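Protein angel homolog 2 (Homo sapiens, PDB 6RVZ) probably binds mRNA 3'-untranslated regions and probably acts on 2',3'-cyclic phosphate ends of RNA. Local coordinates at residues 55-60 and 418-423; 234-239 and 362-367. All coordinates share one frame; numbering follows the deposited sequence.

Interaction 1 (55-60 and 418-423). With KL2 (adenosine-2',3'-vanadate), chain B.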
loop_
_atom_site.group_PDB
_atom_site.type_symbol
_atom_site.label_atom_id
_atom_site.label_comp_id
_atom_site.label_asym_id
_atom_site.label_seq_id
_atom_site.Cartn_x
_atom_site.Cartn_y
_atom_site.Cartn_z
ATOM N N MET A 55 7.699 0.817 -7.454
ATOM C CA MET A 55 7.925 -0.279 -6.521
ATOM C C MET A 55 7.141 -0.024 -5.232
ATOM O O MET A 55 7.269 1.044 -4.636
ATOM C CB MET A 55 9.412 -0.399 -6.165
ATOM C CG MET A 55 9.726 -1.558 -5.229
ATOM S SD MET A 55 11.447 -1.556 -4.664
ATOM C CE MET A 55 12.253 -2.305 -6.076
ATOM N N SER A 56 6.346 -1.019 -4.806
ATOM C CA SER A 56 5.705 -1.022 -3.499
ATOM C C SER A 56 6.317 -2.129 -2.639
ATOM O O SER A 56 6.315 -3.293 -3.040
ATOM C CB SER A 56 4.208 -1.181 -3.622
ATOM O OG SER A 56 3.585 -1.114 -2.346
ATOM N N TYR A 57 6.834 -1.763 -1.454
ATOM C CA TYR A 57 7.613 -2.681 -0.635
ATOM C C TYR A 57 7.446 -2.364 0.853
ATOM O O TYR A 57 7.845 -1.296 1.310
ATOM C CB TYR A 57 9.089 -2.619 -1.047
ATOM C CG TYR A 57 9.950 -3.790 -0.634
ATOM C CD1 TYR A 57 9.399 -4.987 -0.199
ATOM C CD2 TYR A 57 11.331 -3.716 -0.729
ATOM C CE1 TYR A 57 10.196 -6.061 0.163
ATOM C CE2 TYR A 57 12.142 -4.783 -0.375
ATOM C CZ TYR A 57 11.574 -5.962 0.071
ATOM O OH TYR A 57 12.363 -7.021 0.417
ATOM N N ASN A 58 6.839 -3.301 1.597
ATOM C CA ASN A 58 6.845 -3.330 3.051
ATOM C C ASN A 58 8.170 -3.963 3.459
ATOM O O ASN A 58 8.377 -5.154 3.225
ATOM C CB ASN A 58 5.618 -4.092 3.568
ATOM C CG ASN A 58 5.535 -4.174 5.078
ATOM O OD1 ASN A 58 6.551 -4.305 5.758
ATOM N ND2 ASN A 58 4.328 -4.097 5.613
ATOM N N ILE A 59 9.083 -3.164 4.028
ATOM C CA ILE A 59 10.453 -3.612 4.232
ATOM C C ILE A 59 10.646 -4.268 5.604
ATOM O O ILE A 59 11.737 -4.771 5.868
ATOM C CB ILE A 59 11.453 -2.458 3.996
ATOM C CG1 ILE A 59 11.376 -1.363 5.064
ATOM C CG2 ILE A 59 11.271 -1.891 2.596
ATOM C CD1 ILE A 59 12.509 -0.364 4.991
ATOM N N LEU A 60 9.607 -4.268 6.461
ATOM C CA LEU A 60 9.612 -4.854 7.799
ATOM C C LEU A 60 10.489 -4.031 8.743
ATOM O O LEU A 60 11.718 -4.064 8.652
ATOM C CB LEU A 60 10.033 -6.330 7.773
ATOM C CG LEU A 60 10.127 -7.039 9.129
ATOM C CD1 LEU A 60 8.834 -6.967 9.933
ATOM C CD2 LEU A 60 10.534 -8.487 8.910
ATOM N N HIS A 418 7.779 -9.535 3.419
ATOM C CA HIS A 418 7.035 -9.236 2.203
ATOM C C HIS A 418 7.944 -9.346 0.979
ATOM O O HIS A 418 9.163 -9.255 1.103
ATOM C CB HIS A 418 6.433 -7.823 2.266
ATOM C CG HIS A 418 5.354 -7.649 3.280
ATOM N ND1 HIS A 418 4.044 -7.401 2.924
ATOM C CD2 HIS A 418 5.384 -7.665 4.628
ATOM C CE1 HIS A 418 3.310 -7.288 4.014
ATOM N NE2 HIS A 418 4.109 -7.445 5.071
ATOM N N LEU A 419 7.329 -9.526 -0.199
ATOM C CA LEU A 419 7.999 -9.410 -1.487
ATOM C C LEU A 419 7.760 -8.008 -2.044
ATOM O O LEU A 419 6.674 -7.460 -1.873
ATOM C CB LEU A 419 7.432 -10.457 -2.453
ATOM C CG LEU A 419 7.692 -11.922 -2.104
ATOM C CD1 LEU A 419 6.947 -12.839 -3.064
ATOM C CD2 LEU A 419 9.182 -12.237 -2.118
ATOM N N PRO A 420 8.748 -7.386 -2.732
ATOM C CA PRO A 420 8.521 -6.107 -3.405
ATOM C C PRO A 420 7.651 -6.275 -4.650
ATOM O O PRO A 420 7.873 -7.190 -5.439
ATOM C CB PRO A 420 9.937 -5.631 -3.776
ATOM C CG PRO A 420 10.741 -6.907 -3.900
ATOM C CD PRO A 420 10.131 -7.864 -2.894
ATOM N N LEU A 421 6.640 -5.406 -4.787
ATOM C CA LEU A 421 5.828 -5.310 -5.989
ATOM C C LEU A 421 6.489 -4.298 -6.921
ATOM O O LEU A 421 7.000 -3.281 -6.460
ATOM C CB LEU A 421 4.406 -4.866 -5.618
ATOM C CG LEU A 421 3.469 -5.954 -5.089
ATOM C CD1 LEU A 421 4.002 -6.580 -3.810
ATOM C CD2 LEU A 421 2.071 -5.393 -4.859
ATOM N N LEU A 422 6.485 -4.585 -8.227
ATOM C CA LEU A 422 7.153 -3.731 -9.195
ATOM C C LEU A 422 6.344 -3.711 -10.489
ATOM O O LEU A 422 5.942 -4.760 -10.986
ATOM C CB LEU A 422 8.577 -4.258 -9.415
ATOM C CG LEU A 422 9.572 -3.275 -10.032
ATOM C CD1 LEU A 422 9.672 -1.991 -9.227
ATOM C CD2 LEU A 422 10.943 -3.914 -10.157
ATOM N N ALA A 423 6.093 -2.498 -11.005
ATOM C CA ALA A 423 5.303 -2.297 -12.212
ATOM C C ALA A 423 5.959 -1.229 -13.085
ATOM O O ALA A 423 6.536 -0.273 -12.573
ATOM C CB ALA A 423 3.890 -1.908 -11.849
HETATM O O2V KL2 B . 0.893 -8.328 8.390
HETATM V V KL2 B . 1.711 -6.541 8.224
HETATM O "O2'" KL2 B . 2.622 -6.782 9.975
HETATM O O1V KL2 B . 0.648 -6.167 6.451
HETATM O O3V KL2 B . 3.577 -6.306 7.296
HETATM O "O3'" KL2 B . 0.888 -4.996 9.184
HETATM C "C3'" KL2 B . 1.161 -4.997 10.586
HETATM C "C2'" KL2 B . 1.796 -6.302 11.024
HETATM C "C4'" KL2 B . 2.197 -3.981 11.028
HETATM C "C5'" KL2 B . 1.580 -2.597 11.218
HETATM O "O5'" KL2 B . 0.679 -2.606 12.331
HETATM O "O4'" KL2 B . 2.760 -4.526 12.238
HETATM C "C1'" KL2 B . 2.598 -5.957 12.265
HETATM N N1 KL2 B . 0.490 -10.009 14.778
HETATM C C2 KL2 B . 1.110 -9.994 13.586
HETATM N N3 KL2 B . 1.608 -8.859 13.068
HETATM C C4 KL2 B . 1.486 -7.692 13.745
HETATM C C5 KL2 B . 0.844 -7.686 14.974
HETATM C C6 KL2 B . 0.343 -8.873 15.491
HETATM N N6 KL2 B . -0.287 -8.892 16.689
HETATM N N7 KL2 B . 0.851 -6.423 15.429
HETATM C C8 KL2 B . 1.484 -5.680 14.503
HETATM N N9 KL2 B . 1.869 -6.438 13.477
HETATM O O HOH W 1 11.924 -9.581 0.811
HETATM O O HOH W 2 5.651 -5.335 -0.089
#

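Interaction 2 (234-239 and 362-367). With KL2 (adenosine-2',3'-vanadate), chain B.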
loop_
_atom_site.group_PDB
_atom_site.type_symbol
_atom_site.label_atom_id
_atom_site.label_comp_id
_atom_site.label_asym_id
_atom_site.label_seq_id
_atom_site.Cartn_x
_atom_site.Cartn_y
_atom_site.Cartn_z
ATOM N N CYS A 234 -0.374 2.829 -4.047
ATOM C CA CYS A 234 0.337 1.669 -3.529
ATOM C C CYS A 234 0.049 1.493 -2.040
ATOM O O CYS A 234 -0.472 2.400 -1.395
ATOM C CB CYS A 234 1.845 1.830 -3.690
ATOM S SG CYS A 234 2.373 2.029 -5.409
ATOM N N GLY A 235 0.412 0.324 -1.499
ATOM C CA GLY A 235 0.476 0.161 -0.058
ATOM C C GLY A 235 0.134 -1.246 0.423
ATOM O O GLY A 235 -0.218 -2.131 -0.359
ATOM N N ASP A 236 0.271 -1.402 1.744
ATOM C CA ASP A 236 -0.144 -2.577 2.485
ATOM C C ASP A 236 -1.533 -2.294 3.058
ATOM O O ASP A 236 -1.670 -1.527 4.008
ATOM C CB ASP A 236 0.900 -2.887 3.561
ATOM C CG ASP A 236 0.676 -4.183 4.314
ATOM O OD1 ASP A 236 -0.467 -4.691 4.294
ATOM O OD2 ASP A 236 1.653 -4.674 4.922
ATOM N N PHE A 237 -2.559 -2.910 2.460
ATOM C CA PHE A 237 -3.945 -2.646 2.817
ATOM C C PHE A 237 -4.457 -3.671 3.832
ATOM O O PHE A 237 -5.594 -3.565 4.287
ATOM C CB PHE A 237 -4.801 -2.611 1.548
ATOM C CG PHE A 237 -4.546 -1.410 0.671
ATOM C CD1 PHE A 237 -3.437 -1.362 -0.160
ATOM C CD2 PHE A 237 -5.402 -0.319 0.692
ATOM C CE1 PHE A 237 -3.193 -0.254 -0.957
ATOM C CE2 PHE A 237 -5.158 0.788 -0.107
ATOM C CZ PHE A 237 -4.054 0.820 -0.930
ATOM N N ASN A 238 -3.616 -4.659 4.183
ATOM C CA ASN A 238 -3.945 -5.684 5.168
ATOM C C ASN A 238 -5.302 -6.313 4.839
ATOM O O ASN A 238 -6.058 -6.685 5.736
ATOM C CB ASN A 238 -3.860 -5.134 6.598
ATOM C CG ASN A 238 -2.491 -5.311 7.223
ATOM O OD1 ASN A 238 -1.895 -6.383 7.128
ATOM N ND2 ASN A 238 -1.990 -4.276 7.877
ATOM N N SER A 239 -5.578 -6.451 3.536
ATOM C CA SER A 239 -6.819 -7.004 3.018
ATOM C C SER A 239 -6.482 -7.876 1.811
ATOM O O SER A 239 -5.591 -7.529 1.040
ATOM C CB SER A 239 -7.798 -5.911 2.646
ATOM O OG SER A 239 -8.009 -5.017 3.729
ATOM N N THR A 362 -1.716 -12.364 0.012
ATOM C CA THR A 362 -1.554 -11.073 -0.645
ATOM C C THR A 362 -2.268 -10.002 0.184
ATOM O O THR A 362 -3.468 -10.112 0.422
ATOM C CB THR A 362 -2.113 -11.099 -2.079
ATOM O OG1 THR A 362 -1.242 -11.860 -2.918
ATOM C CG2 THR A 362 -2.284 -9.718 -2.679
ATOM N N VAL A 363 -1.519 -8.988 0.647
ATOM C CA VAL A 363 -2.091 -7.807 1.287
ATOM C C VAL A 363 -1.515 -6.528 0.671
ATOM O O VAL A 363 -1.934 -5.437 1.048
ATOM C CB VAL A 363 -1.885 -7.817 2.818
ATOM C CG1 VAL A 363 -2.633 -8.960 3.486
ATOM C CG2 VAL A 363 -0.413 -7.842 3.207
ATOM N N ASP A 364 -0.569 -6.665 -0.271
ATOM C CA ASP A 364 0.085 -5.537 -0.920
ATOM C C ASP A 364 -0.467 -5.393 -2.336
ATOM O O ASP A 364 -0.735 -6.392 -3.001
ATOM C CB ASP A 364 1.605 -5.725 -0.952
ATOM C CG ASP A 364 2.231 -5.925 0.416
ATOM O OD1 ASP A 364 2.424 -4.916 1.128
ATOM O OD2 ASP A 364 2.512 -7.090 0.761
ATOM N N TYR A 365 -0.633 -4.140 -2.786
ATOM C CA TYR A 365 -1.204 -3.847 -4.092
ATOM C C TYR A 365 -0.535 -2.615 -4.702
ATOM O O TYR A 365 -0.074 -1.727 -3.985
ATOM C CB TYR A 365 -2.718 -3.629 -3.985
ATOM C CG TYR A 365 -3.474 -4.764 -3.342
ATOM C CD1 TYR A 365 -3.974 -5.816 -4.095
ATOM C CD2 TYR A 365 -3.674 -4.798 -1.970
ATOM C CE1 TYR A 365 -4.658 -6.867 -3.503
ATOM C CE2 TYR A 365 -4.353 -5.841 -1.363
ATOM C CZ TYR A 365 -4.849 -6.879 -2.132
ATOM O OH TYR A 365 -5.522 -7.905 -1.539
ATOM N N ILE A 366 -0.467 -2.596 -6.040
ATOM C CA ILE A 366 -0.290 -1.374 -6.808
ATOM C C ILE A 366 -1.555 -1.179 -7.640
ATOM O O ILE A 366 -1.808 -1.945 -8.567
ATOM C CB ILE A 366 0.973 -1.423 -7.693
ATOM C CG1 ILE A 366 2.247 -1.649 -6.873
ATOM C CG2 ILE A 366 1.070 -0.165 -8.548
ATOM C CD1 ILE A 366 3.502 -1.829 -7.708
ATOM N N PHE A 367 -2.356 -0.171 -7.272
ATOM C CA PHE A 367 -3.518 0.237 -8.046
ATOM C C PHE A 367 -3.132 1.418 -8.932
ATOM O O PHE A 367 -2.239 2.186 -8.577
ATOM C CB PHE A 367 -4.681 0.605 -7.119
ATOM C CG PHE A 367 -5.194 -0.523 -6.259
ATOM C CD1 PHE A 367 -5.973 -1.532 -6.803
ATOM C CD2 PHE A 367 -4.912 -0.567 -4.903
ATOM C CE1 PHE A 367 -6.452 -2.565 -6.011
ATOM C CE2 PHE A 367 -5.394 -1.600 -4.112
ATOM C CZ PHE A 367 -6.164 -2.595 -4.667
HETATM O O2V KL2 B . 0.893 -8.328 8.390
HETATM V V KL2 B . 1.711 -6.541 8.224
HETATM O "O2'" KL2 B . 2.622 -6.782 9.975
HETATM O O1V KL2 B . 0.648 -6.167 6.451
HETATM O O3V KL2 B . 3.577 -6.306 7.296
HETATM O "O3'" KL2 B . 0.888 -4.996 9.184
HETATM C "C3'" KL2 B . 1.161 -4.997 10.586
HETATM C "C2'" KL2 B . 1.796 -6.302 11.024
HETATM C "C4'" KL2 B . 2.197 -3.981 11.028
HETATM C "C5'" KL2 B . 1.580 -2.597 11.218
HETATM O "O5'" KL2 B . 0.679 -2.606 12.331
HETATM O "O4'" KL2 B . 2.760 -4.526 12.238
HETATM C "C1'" KL2 B . 2.598 -5.957 12.265
HETATM N N1 KL2 B . 0.490 -10.009 14.778
HETATM C C2 KL2 B . 1.110 -9.994 13.586
HETATM N N3 KL2 B . 1.608 -8.859 13.068
HETATM C C4 KL2 B . 1.486 -7.692 13.745
HETATM C C5 KL2 B . 0.844 -7.686 14.974
HETATM C C6 KL2 B . 0.343 -8.873 15.491
HETATM N N6 KL2 B . -0.287 -8.892 16.689
HETATM N N7 KL2 B . 0.851 -6.423 15.429
HETATM C C8 KL2 B . 1.484 -5.680 14.503
HETATM N N9 KL2 B . 1.869 -6.438 13.477
#

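Interaction 1 (55-60 and 418-423)
S56 and L421 pair through their backbones, S56 N to L421 O at 2.9 Å and L421 N to S56 O at 2.8 Å, which sets strand 55-58 antiparallel to strand 421-423 in one of the two large mixed sheets. Beside them M55 and L422 form a non-hydrogen-bonded pair, and there the packing is tight: L422 CD1 presses on M55 CB at 3.5 Å.

Two ring contacts follow. P420 lies alongside Y57, its CB 3.7 Å from the centre of the phenol ring and almost straight above it. Farther along, N58 stacks on H418: CB sits over the middle of the imidazole, and the amide plane is within 6° of the ring plane. With N58 CG anti to the backbone N (chi1 -180°), the amide runs out along the imidazole face and puts ND2 near NE2.

Water fills in where the strands part. One molecule donates to both Y57 OH and H418 O, while E92 also bonds the phenol; a second links N58 N to L419 O.

At the ligand end H418 NE2 donates to vanadate O3V at 2.6 Å, and N58 ND2 comes within 2.9 Å of that same oxygen. The apolar, backbone-paired end thus gives way to a polar one, where the stack, with the bonds of N58 to D236 and E105, holds the amide beside the imidazole that donates to the vanadate, consistent with an active-site role.

Interaction 2 (234-239 and 362-367)
F367 turns its ring edge onto one face of F237, a T-shaped pair with centroids 5.7 Å apart and planes at 85°. The edge of Y365 meets F237 CD1 through CD2 at 3.9 Å, and S239 O also lies in the Y365 ring plane. These rings flank an antiparallel strand pair of the DNase I-like fold, 234-236 with 364-367, whose first strand carries the start of the family's Gly-Asp-Phe-Asn sequence.

Y365 has CG beside its backbone N (chi1 -55°), which leans the ring over the 234-239 segment, where OH donates to S239 O at 2.6 Å. A phenylalanine here would probably keep the contact with F237 but leave S239 O without its hydroxyl donor, and the turn after N238 less firmly tied.

G235 and Y365 bond backbone to backbone in both directions, and F237 N reaches V363 O at 3.0 Å. A side chain on G235 would run into the carbonyl O of C234 and crowd F237 CE1.

On the other face D236 OD2 and D364 OD1 come within 3.9 Å of each other; N58 bonds D236, while T353 and H418 bond D364. D236 OD1 closes an Asx turn by accepting from N238 N at 3.2 Å, with V363 CG2 packed against it. That turn presents the N238 amide to the ligand: ND2, also bonded to L196 O, donates to O3' of the adenosine vanadate at 3.2 Å, nearly straight at 167°.

Overall arrangement
Interaction 2 is nested in the chain loop closed by interaction 1, and the centres of the two contacts are about 9 Å apart. They belong to different sheets that face each other, and their ends meet at the vanadate. Two probable hydrogen bonds join them: H418 ND1 to D364 OD2 at 2.7 Å, which would fix the rotation of the imidazole, and N58 ND2 to D236 OD2 at 2.8 Å. Farther from the ligand, L421 CD2 packs on D364 O at 3.5 Å. H195 gives the adenosine vanadate a further hydrogen bond, and a magnesium ion lies about 4 Å from the side chain of H418 and about 5 Å from that of D236.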